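Local structure of endo-beta-mannanase (Opitutaceae bacterium TAV5, 7BOB) at residues H461-V464 with Q469-W472. The protein probably hydrolyses beta-1,4-linked mannosides from the chain end, as a homotrimeric exo-beta-1,4-mannosidase of glycoside hydrolase family 5. Sequence-based numbering, arbitrary orientation.
Sequences HSWV and QLLW
W463 and V464, near the end of helix 454-465, pack on the start of strand 469-473. The apolar contacts centre on L470. Its CB lies 4.0 Å from V464 CG2 and 4.1 Å from W463 CZ3, the latter at the rim of the indole. The V464 and L470 side chains cross at about a right angle, with L470 CD2 also close to V464 CG2. W463 also touches I445 of strand 444-448. A second kind of contact joins the ring to the backbone. W463 CH2 lies 3.4 Å from Q469 O, which sits at the ring edge in its plane. A chi1 of 178° sets CG opposite the backbone N, and the six-membered ring leads toward the strand. W463 NE1 makes a weak hydrogen bond to V442 O. Q469 NE2 hydrogen-bonds to G467 O and OE1 to T585 OG1. With an alanine at W463, a gap would probably open beside L470 and I445, and V442 O would lose its indole donor. Helix 454-465 connects the neighbouring parallel strands 444-448 and 469-473 of the mixed sheet, a beta-alpha-beta unit. No hydrogen bond links the two segments. Their buried junction rests on apolar packing, probably helped slightly by the weakly positive C-H edge facing Q469 O.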
# COMPACT_ATOMS: atom_id res chain seq x y z
N HIS A 461 -18.09 4.96 32.83
CA HIS A 461 -19.39 5.25 33.44
C HIS A 461 -19.25 5.47 34.94
O HIS A 461 -19.64 6.52 35.48
CB HIS A 461 -20.37 4.11 33.12
CG HIS A 461 -21.72 4.27 33.76
ND1 HIS A 461 -22.77 4.88 33.12
CD2 HIS A 461 -22.18 3.88 34.97
CE1 HIS A 461 -23.83 4.87 33.92
NE2 HIS A 461 -23.50 4.27 35.04
N SER A 462 -18.65 4.50 35.63
CA SER A 462 -18.48 4.59 37.07
C SER A 462 -17.63 5.80 37.47
O SER A 462 -17.93 6.49 38.45
CB SER A 462 -17.87 3.29 37.59
OG SER A 462 -17.15 3.53 38.77
N TRP A 463 -16.56 6.08 36.71
CA TRP A 463 -15.80 7.31 36.92
C TRP A 463 -16.68 8.55 36.77
O TRP A 463 -16.62 9.47 37.60
CB TRP A 463 -14.62 7.37 35.94
CG TRP A 463 -13.81 8.63 36.07
CD1 TRP A 463 -12.87 8.89 37.01
CD2 TRP A 463 -13.87 9.79 35.23
NE1 TRP A 463 -12.34 10.14 36.82
CE2 TRP A 463 -12.93 10.72 35.73
CE3 TRP A 463 -14.62 10.13 34.09
CZ2 TRP A 463 -12.72 11.97 35.15
CZ3 TRP A 463 -14.41 11.38 33.51
CH2 TRP A 463 -13.46 12.28 34.04
N VAL A 464 -17.50 8.61 35.72
CA VAL A 464 -18.38 9.77 35.53
C VAL A 464 -19.39 9.86 36.66
O VAL A 464 -19.75 10.95 37.10
CB VAL A 464 -19.07 9.72 34.15
CG1 VAL A 464 -20.14 10.82 34.05
CG2 VAL A 464 -18.06 9.85 32.99
N GLN A 469 -15.89 14.75 34.68
CA GLN A 469 -16.35 15.46 33.49
C GLN A 469 -15.68 14.84 32.26
O GLN A 469 -14.45 14.91 32.12
CB GLN A 469 -16.01 16.95 33.59
CG GLN A 469 -16.27 17.56 34.95
CD GLN A 469 -17.74 17.51 35.28
OE1 GLN A 469 -18.55 18.16 34.62
NE2 GLN A 469 -18.09 16.71 36.29
N LEU A 470 -16.48 14.24 31.38
CA LEU A 470 -15.99 13.55 30.19
C LEU A 470 -16.34 14.34 28.94
O LEU A 470 -17.53 14.59 28.66
CB LEU A 470 -16.57 12.14 30.10
CG LEU A 470 -16.13 11.21 28.97
CD1 LEU A 470 -14.65 10.80 29.13
CD2 LEU A 470 -17.02 9.98 28.95
N LEU A 471 -15.32 14.74 28.18
CA LEU A 471 -15.51 15.29 26.84
C LEU A 471 -15.16 14.18 25.84
O LEU A 471 -14.00 13.80 25.70
CB LEU A 471 -14.64 16.52 26.62
CG LEU A 471 -14.69 17.11 25.21
CD1 LEU A 471 -16.15 17.36 24.73
CD2 LEU A 471 -13.91 18.41 25.20
N TRP A 472 -16.18 13.67 25.15
CA TRP A 472 -16.05 12.46 24.32
C TRP A 472 -16.15 12.85 22.85
O TRP A 472 -17.25 13.03 22.32
CB TRP A 472 -17.13 11.45 24.69
CG TRP A 472 -16.82 10.04 24.26
CD1 TRP A 472 -15.93 9.66 23.30
CD2 TRP A 472 -17.42 8.85 24.76
NE1 TRP A 472 -15.92 8.29 23.19
CE2 TRP A 472 -16.82 7.77 24.09
CE3 TRP A 472 -18.40 8.58 25.72
CZ2 TRP A 472 -17.17 6.44 24.34
CZ3 TRP A 472 -18.74 7.26 25.98
CH2 TRP A 472 -18.13 6.21 25.29